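PDB 7BVC: integral membrane indolylacetylinositol arabinosyltransferase EmbB from Mycolicibacterium smegmatis MC2 155, which probably transfers arabinosyl units to polymerise the arabinan of the mycobacterial cell-wall polysaccharide arabinogalactan, working as an integral membrane glycosyltransferase. Local coordinates for residues G866-E871 / S912-R917; T879-D884 / D943-T948. All coordinates share one frame; numbering follows the deposited sequence.

Both contacts lie in the EmbC C-terminal domain, in a sandwich of two four-stranded antiparallel sheets. Their centres are about 7 Å apart. Residues 866-871 of contact 1 leave one sheet, and residues 879-884 of contact 2 enter the other; where the two segments run together, T869 N probably donates a hydrogen bond to Q881 O at 3.0 Å. V883 of contact 2 also touches contact 1, which makes the apolar interior continuous. Calcium binds D943 of contact 2, and the side chain of T867 in contact 1 lies about 8 Å from the ion. None of these residues belongs to the ethambutol pocket.

Contact 1: residues G866-E871 / S912-R917; sequences GTITGE and SWRNLR
R914 sets off toward I868 with CG between its own backbone N and carbonyl carbon (chi1 48°), then runs extended from CG to NE, and a turn at chi4 of -88° sets the guanidinium across the chain that carries it. I868 comes the other way with CG1 beside its backbone N (chi1 -48°), and the two side chains pass alongside one another, pointing opposite ways. The meeting atom on the arginine is NH2. It lies 3.7 Å from I868 CG1, so the isoleucine branch packs alongside the end of the cation. The backbone of 866-868 borders the guanidinium edge-on, roughly level with it: R914 NH2 is 3.5 Å from I868 N and 3.7 Å from G866 O. Further along, I868 CG2 reaches L916 CD1 at 4.3 Å, the apolar half of the contact.

The geometry belongs to the edge of a beta-sandwich. Strand 914-918 is the outermost strand of its sheet within the chain and pairs antiparallel with strand 860-866, R914 bonding through its backbone to A864. Residues 866-871 then depart from that partner strand toward strand 882-889 of the facing sheet, where V883 touches both I868 and L916. G866 has backbone angles that would press a side chain against the preceding carbonyl, which accounts for glycine at the start of this departure.

Chemically, the arginine is not gripped by 866-871: G866 O is too distant for a hydrogen bond, and I868 N is itself a donor. Hydrogen bonds from outside hold the guanidinium: NH1 makes a weak one to T910 O, and NH2 also bonds to a residue flanking the segments. The carbonyl of G866 may still favour the nearby positive charge electrostatically, while van der Waals contact of I868 with R914 NH2 and L916 CD1 makes up the rest.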
ATOM      1  N   GLY B 866       1.974  17.182 -26.666  1.00 68.40           N
ATOM      2  CA  GLY B 866       2.789  18.143 -25.952  1.00 68.40           C
ATOM      3  C   GLY B 866       2.447  18.301 -24.485  1.00 68.40           C
ATOM      4  O   GLY B 866       2.335  17.315 -23.756  1.00 68.40           O
ATOM      5  N   THR B 867       2.296  19.546 -24.043  1.00 74.97           N
ATOM      6  CA  THR B 867       1.952  19.895 -22.668  1.00 74.97           C
ATOM      7  C   THR B 867       0.794  20.892 -22.656  1.00 74.97           C
ATOM      8  O   THR B 867       0.796  21.900 -21.946  1.00 74.97           O
ATOM      9  CB  THR B 867       3.188  20.415 -21.929  1.00 74.97           C
ATOM     10  OG1 THR B 867       2.894  20.584 -20.536  1.00 74.97           O
ATOM     11  CG2 THR B 867       3.707  21.721 -22.533  1.00 74.97           C
ATOM     12  N   ILE B 868      -0.237  20.581 -23.445  1.00 72.45           N
ATOM     13  CA  ILE B 868      -1.349  21.499 -23.647  1.00 72.45           C
ATOM     14  C   ILE B 868      -2.058  21.778 -22.320  1.00 72.45           C
ATOM     15  O   ILE B 868      -2.050  20.954 -21.397  1.00 72.45           O
ATOM     16  CB  ILE B 868      -2.330  20.906 -24.674  1.00 72.45           C
ATOM     17  CG1 ILE B 868      -1.574  20.409 -25.904  1.00 72.45           C
ATOM     18  CG2 ILE B 868      -3.358  21.939 -25.106  1.00 72.45           C
ATOM     19  CD1 ILE B 868      -0.806  21.478 -26.607  1.00 72.45           C
ATOM     20  N   THR B 869      -2.670  22.956 -22.223  1.00 76.63           N
ATOM     21  CA  THR B 869      -3.558  23.298 -21.121  1.00 76.63           C
ATOM     22  C   THR B 869      -4.998  23.280 -21.614  1.00 76.63           C
ATOM     23  O   THR B 869      -5.280  23.670 -22.753  1.00 76.63           O
ATOM     24  CB  THR B 869      -3.212  24.667 -20.520  1.00 76.63           C
ATOM     25  OG1 THR B 869      -4.037  24.915 -19.375  1.00 76.63           O
ATOM     26  CG2 THR B 869      -3.406  25.782 -21.536  1.00 76.63           C
ATOM     27  N   GLY B 870      -5.904  22.803 -20.768  1.00 78.49           N
ATOM     28  CA  GLY B 870      -7.286  22.679 -21.188  1.00 78.49           C
ATOM     29  C   GLY B 870      -8.170  22.249 -20.039  1.00 78.49           C
ATOM     30  O   GLY B 870      -7.717  22.073 -18.905  1.00 78.49           O
ATOM     31  N   GLU B 871      -9.447  22.068 -20.359  1.00 79.13           N
ATOM     32  CA  GLU B 871     -10.479  21.764 -19.377  1.00 79.13           C
ATOM     33  C   GLU B 871     -10.771  20.271 -19.365  1.00 79.13           C
ATOM     34  O   GLU B 871     -11.079  19.685 -20.409  1.00 79.13           O
ATOM     35  CB  GLU B 871     -11.754  22.552 -19.683  1.00 79.13           C
ATOM     36  CG  GLU B 871     -12.702  22.699 -18.509  1.00 79.13           C
ATOM     37  CD  GLU B 871     -13.990  23.403 -18.889  1.00 79.13           C
ATOM     38  OE1 GLU B 871     -14.602  24.051 -18.014  1.00 79.13           O
ATOM     39  OE2 GLU B 871     -14.388  23.321 -20.068  1.00 79.13           O
ATOM     40  N   SER B 912       1.028  12.456 -24.739  1.00 66.92           N
ATOM     41  CA  SER B 912       0.634  11.557 -25.815  1.00 66.92           C
ATOM     42  C   SER B 912       0.030  12.345 -26.976  1.00 66.92           C
ATOM     43  O   SER B 912      -0.074  13.573 -26.943  1.00 66.92           O
ATOM     44  CB  SER B 912      -0.341  10.511 -25.286  1.00 66.92           C
ATOM     45  OG  SER B 912      -1.541  11.119 -24.847  1.00 66.92           O
ATOM     46  N   TRP B 913      -0.379  11.631 -28.022  1.00 62.99           N
ATOM     47  CA  TRP B 913      -1.185  12.187 -29.098  1.00 62.99           C
ATOM     48  C   TRP B 913      -2.646  12.039 -28.699  1.00 62.99           C
ATOM     49  O   TRP B 913      -3.100  10.927 -28.411  1.00 62.99           O
ATOM     50  CB  TRP B 913      -0.927  11.463 -30.419  1.00 62.99           C
ATOM     51  CG  TRP B 913       0.282  11.917 -31.185  1.00 62.99           C
ATOM     52  CD1 TRP B 913       1.438  11.220 -31.373  1.00 62.99           C
ATOM     53  CD2 TRP B 913       0.439  13.152 -31.895  1.00 62.99           C
ATOM     54  NE1 TRP B 913       2.311  11.949 -32.141  1.00 62.99           N
ATOM     55  CE2 TRP B 913       1.721  13.139 -32.475  1.00 62.99           C
ATOM     56  CE3 TRP B 913      -0.377  14.269 -32.088  1.00 62.99           C
ATOM     57  CZ2 TRP B 913       2.206  14.199 -33.234  1.00 62.99           C
ATOM     58  CZ3 TRP B 913       0.105  15.321 -32.844  1.00 62.99           C
ATOM     59  CH2 TRP B 913       1.384  15.278 -33.407  1.00 62.99           C
ATOM     60  N   ARG B 914      -3.384  13.147 -28.684  1.00 65.20           N
ATOM     61  CA  ARG B 914      -4.761  13.127 -28.216  1.00 65.20           C
ATOM     62  C   ARG B 914      -5.590  14.088 -29.052  1.00 65.20           C
ATOM     63  O   ARG B 914      -5.091  14.737 -29.976  1.00 65.20           O
ATOM     64  CB  ARG B 914      -4.844  13.488 -26.731  1.00 65.20           C
ATOM     65  CG  ARG B 914      -4.050  14.721 -26.357  1.00 65.20           C
ATOM     66  CD  ARG B 914      -4.001  14.897 -24.856  1.00 65.20           C
ATOM     67  NE  ARG B 914      -3.259  16.091 -24.471  1.00 65.20           N
ATOM     68  CZ  ARG B 914      -1.949  16.117 -24.269  1.00 65.20           C
ATOM     69  NH1 ARG B 914      -1.235  15.012 -24.419  1.00 65.20           N
ATOM     70  NH2 ARG B 914      -1.350  17.244 -23.915  1.00 65.20           N
ATOM     71  N   ASN B 915      -6.871  14.177 -28.712  1.00 62.63           N
ATOM     72  CA  ASN B 915      -7.828  15.018 -29.415  1.00 62.63           C
ATOM     73  C   ASN B 915      -8.265  16.161 -28.511  1.00 62.63           C
ATOM     74  O   ASN B 915      -8.657  15.935 -27.362  1.00 62.63           O
ATOM     75  CB  ASN B 915      -9.044  14.202 -29.856  1.00 62.63           C
ATOM     76  CG  ASN B 915      -8.789  13.411 -31.121  1.00 62.63           C
ATOM     77  OD1 ASN B 915      -8.059  13.850 -32.006  1.00 62.63           O
ATOM     78  ND2 ASN B 915      -9.397  12.236 -31.216  1.00 62.63           N
ATOM     79  N   LEU B 916      -8.196  17.382 -29.032  1.00 63.66           N
ATOM     80  CA  LEU B 916      -8.706  18.566 -28.362  1.00 63.66           C
ATOM     81  C   LEU B 916     -10.081  18.866 -28.934  1.00 63.66           C
ATOM     82  O   LEU B 916     -10.235  18.970 -30.157  1.00 63.66           O
ATOM     83  CB  LEU B 916      -7.779  19.766 -28.570  1.00 63.66           C
ATOM     84  CG  LEU B 916      -6.263  19.550 -28.586  1.00 63.66           C
ATOM     85  CD1 LEU B 916      -5.537  20.880 -28.695  1.00 63.66           C
ATOM     86  CD2 LEU B 916      -5.786  18.779 -27.372  1.00 63.66           C
ATOM     87  N   ARG B 917     -11.068  19.004 -28.051  1.00 62.92           N
ATOM     88  CA  ARG B 917     -12.465  19.143 -28.433  1.00 62.92           C
ATOM     89  C   ARG B 917     -12.898  20.600 -28.351  1.00 62.92           C
ATOM     90  O   ARG B 917     -12.532  21.317 -27.417  1.00 62.92           O
ATOM     91  CB  ARG B 917     -13.367  18.298 -27.529  1.00 62.92           C
ATOM     92  CG  ARG B 917     -13.272  16.794 -27.738  1.00 62.92           C
ATOM     93  CD  ARG B 917     -12.159  16.191 -26.903  1.00 62.92           C
ATOM     94  NE  ARG B 917     -12.076  14.742 -27.051  1.00 62.92           N
ATOM     95  CZ  ARG B 917     -12.506  13.876 -26.142  1.00 62.92           C
ATOM     96  NH1 ARG B 917     -13.049  14.312 -25.015  1.00 62.92           N
ATOM     97  NH2 ARG B 917     -12.393  12.573 -26.357  1.00 62.92           N
TER

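Contact 2: residues T879-D884 / D943-T948; sequences TGQTVD and DWIAVT. With CA (calcium ion), chain K.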
ATOM      1  N   THR B 879      -2.511  23.318 -16.176  1.00 84.03           N
ATOM      2  CA  THR B 879      -1.868  24.391 -16.917  1.00 84.03           C
ATOM      3  C   THR B 879      -0.761  23.852 -17.822  1.00 84.03           C
ATOM      4  O   THR B 879      -0.410  22.669 -17.797  1.00 84.03           O
ATOM      5  CB  THR B 879      -1.306  25.445 -15.965  1.00 84.03           C
ATOM      6  OG1 THR B 879      -0.320  24.847 -15.116  1.00 84.03           O
ATOM      7  CG2 THR B 879      -2.418  26.033 -15.108  1.00 84.03           C
ATOM      8  N   GLY B 880      -0.216  24.747 -18.630  1.00 78.13           N
ATOM      9  CA  GLY B 880       0.768  24.393 -19.630  1.00 78.13           C
ATOM     10  C   GLY B 880       0.661  25.342 -20.808  1.00 78.13           C
ATOM     11  O   GLY B 880      -0.085  26.315 -20.778  1.00 78.13           O
ATOM     12  N   GLN B 881       1.429  25.034 -21.852  1.00 75.50           N
ATOM     13  CA  GLN B 881       1.419  25.855 -23.053  1.00 75.50           C
ATOM     14  C   GLN B 881       0.056  25.773 -23.736  1.00 75.50           C
ATOM     15  O   GLN B 881      -0.746  24.873 -23.476  1.00 75.50           O
ATOM     16  CB  GLN B 881       2.537  25.425 -23.998  1.00 75.50           C
ATOM     17  CG  GLN B 881       3.878  25.253 -23.309  1.00 75.50           C
ATOM     18  CD  GLN B 881       4.215  26.410 -22.388  1.00 75.50           C
ATOM     19  OE1 GLN B 881       4.135  27.574 -22.778  1.00 75.50           O
ATOM     20  NE2 GLN B 881       4.590  26.093 -21.156  1.00 75.50           N
ATOM     21  N   THR B 882      -0.212  26.727 -24.625  1.00 76.55           N
ATOM     22  CA  THR B 882      -1.576  26.962 -25.081  1.00 76.55           C
ATOM     23  C   THR B 882      -1.753  26.597 -26.546  1.00 76.55           C
ATOM     24  O   THR B 882      -0.882  26.868 -27.377  1.00 76.55           O
ATOM     25  CB  THR B 882      -1.986  28.425 -24.875  1.00 76.55           C
ATOM     26  OG1 THR B 882      -1.154  29.274 -25.673  1.00 76.55           O
ATOM     27  CG2 THR B 882      -1.841  28.812 -23.415  1.00 76.55           C
ATOM     28  N   VAL B 883      -2.888  25.971 -26.844  1.00 72.85           N
ATOM     29  CA  VAL B 883      -3.397  25.807 -28.201  1.00 72.85           C
ATOM     30  C   VAL B 883      -4.883  26.127 -28.159  1.00 72.85           C
ATOM     31  O   VAL B 883      -5.644  25.448 -27.460  1.00 72.85           O
ATOM     32  CB  VAL B 883      -3.165  24.391 -28.754  1.00 72.85           C
ATOM     33  CG1 VAL B 883      -3.831  24.244 -30.114  1.00 72.85           C
ATOM     34  CG2 VAL B 883      -1.681  24.099 -28.860  1.00 72.85           C
ATOM     35  N   ASP B 884      -5.295  27.154 -28.898  1.00 72.09           N
ATOM     36  CA  ASP B 884      -6.680  27.604 -28.858  1.00 72.09           C
ATOM     37  C   ASP B 884      -7.274  27.650 -30.258  1.00 72.09           C
ATOM     38  O   ASP B 884      -6.666  27.160 -31.214  1.00 72.09           O
ATOM     39  CB  ASP B 884      -6.783  28.975 -28.187  1.00 72.09           C
ATOM     40  CG  ASP B 884      -6.715  28.887 -26.676  1.00 72.09           C
ATOM     41  OD1 ASP B 884      -6.774  27.762 -26.142  1.00 72.09           O
ATOM     42  OD2 ASP B 884      -6.604  29.943 -26.019  1.00 72.09           O
ATOM     43  N   ASP B 943       9.121  20.884 -22.201  1.00 77.94           N
ATOM     44  CA  ASP B 943       7.908  21.684 -22.364  1.00 77.94           C
ATOM     45  C   ASP B 943       7.803  22.079 -23.833  1.00 77.94           C
ATOM     46  O   ASP B 943       8.480  23.009 -24.286  1.00 77.94           O
ATOM     47  CB  ASP B 943       7.923  22.908 -21.453  1.00 77.94           C
ATOM     48  CG  ASP B 943       7.788  22.546 -19.988  1.00 77.94           C
ATOM     49  OD1 ASP B 943       7.177  21.499 -19.686  1.00 77.94           O
ATOM     50  OD2 ASP B 943       8.284  23.310 -19.135  1.00 77.94           O
ATOM     51  N   TRP B 944       6.948  21.376 -24.572  1.00 68.79           N
ATOM     52  CA  TRP B 944       6.812  21.563 -26.008  1.00 68.79           C
ATOM     53  C   TRP B 944       5.369  21.285 -26.396  1.00 68.79           C
ATOM     54  O   TRP B 944       4.579  20.777 -25.598  1.00 68.79           O
ATOM     55  CB  TRP B 944       7.767  20.644 -26.776  1.00 68.79           C
ATOM     56  CG  TRP B 944       7.555  19.203 -26.449  1.00 68.79           C
ATOM     57  CD1 TRP B 944       8.042  18.528 -25.371  1.00 68.79           C
ATOM     58  CD2 TRP B 944       6.771  18.261 -27.192  1.00 68.79           C
ATOM     59  NE1 TRP B 944       7.621  17.223 -25.399  1.00 68.79           N
ATOM     60  CE2 TRP B 944       6.839  17.033 -26.508  1.00 68.79           C
ATOM     61  CE3 TRP B 944       6.024  18.336 -28.370  1.00 68.79           C
ATOM     62  CZ2 TRP B 944       6.187  15.892 -26.962  1.00 68.79           C
ATOM     63  CZ3 TRP B 944       5.380  17.201 -28.819  1.00 68.79           C
ATOM     64  CH2 TRP B 944       5.465  15.996 -28.118  1.00 68.79           C
ATOM     65  N   ILE B 945       5.023  21.630 -27.638  1.00 66.14           N
ATOM     66  CA  ILE B 945       3.698  21.374 -28.191  1.00 66.14           C
ATOM     67  C   ILE B 945       3.847  20.937 -29.644  1.00 66.14           C
ATOM     68  O   ILE B 945       4.923  21.016 -30.237  1.00 66.14           O
ATOM     69  CB  ILE B 945       2.763  22.599 -28.093  1.00 66.14           C
ATOM     70  CG1 ILE B 945       3.361  23.801 -28.823  1.00 66.14           C
ATOM     71  CG2 ILE B 945       2.473  22.953 -26.645  1.00 66.14           C
ATOM     72  CD1 ILE B 945       2.629  25.096 -28.559  1.00 66.14           C
ATOM     73  N   ALA B 946       2.737  20.469 -30.211  1.00 63.82           N
ATOM     74  CA  ALA B 946       2.659  20.022 -31.595  1.00 63.82           C
ATOM     75  C   ALA B 946       1.192  19.935 -31.976  1.00 63.82           C
ATOM     76  O   ALA B 946       0.375  19.474 -31.177  1.00 63.82           O
ATOM     77  CB  ALA B 946       3.343  18.664 -31.787  1.00 63.82           C
ATOM     78  N   VAL B 947       0.858  20.376 -33.188  1.00 62.43           N
ATOM     79  CA  VAL B 947      -0.527  20.543 -33.598  1.00 62.43           C
ATOM     80  C   VAL B 947      -0.734  19.923 -34.978  1.00 62.43           C
ATOM     81  O   VAL B 947       0.164  19.315 -35.556  1.00 62.43           O
ATOM     82  CB  VAL B 947      -0.962  22.023 -33.596  1.00 62.43           C
ATOM     83  CG1 VAL B 947      -0.996  22.565 -32.179  1.00 62.43           C
ATOM     84  CG2 VAL B 947      -0.034  22.855 -34.465  1.00 62.43           C
ATOM     85  N   THR B 948      -1.950  20.088 -35.491  1.00 62.16           N
ATOM     86  CA  THR B 948      -2.352  19.602 -36.803  1.00 62.16           C
ATOM     87  C   THR B 948      -3.606  20.367 -37.211  1.00 62.16           C
ATOM     88  O   THR B 948      -4.298  20.920 -36.347  1.00 62.16           O
ATOM     89  CB  THR B 948      -2.617  18.086 -36.775  1.00 62.16           C
ATOM     90  OG1 THR B 948      -2.531  17.551 -38.099  1.00 62.16           O
ATOM     91  CG2 THR B 948      -4.012  17.806 -36.262  1.00 62.16           C
TER
HETATM   92 CA    CA K1205       9.963  25.026 -25.236  1.00 69.91          CA
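This contact spans the interior of the C-terminal beta-sandwich beside its calcium site. Strands 882-884 and 945-947 belong to facing sheets, their axes 8.7 Å apart at closest and running in nearly the same direction, at 20°. Alternate side chains fill the gap between them. I945 directs its two branches differently: CG2 packs on Q881 CB at 3.6 Å, while CD1 extends past T882 O toward V883 CG2, which it meets at 4.4 Å. With CG1 of V883 anti to its backbone N (chi1 175°), both methyls face V947, whose CG1 lies 3.7 Å from V883 CG2 and 3.9 Å from V883 CG1.

Q881 contributes CB to this apolar layer, while its amide turns to a polar partner. Its chain bends at chi2 (-47°), and OE1 accepts a hydrogen bond from L937 N, in the stretch that also supplies calcium ligands. The side chains of Q881 and I945 both touch D936. Thus the same end of the sandwich joins hydrophobic packing to metal binding: D936 OD2 and S938 O ligate the calcium ion together with the backbone oxygen of D943, D943 O, at 2.7 Å.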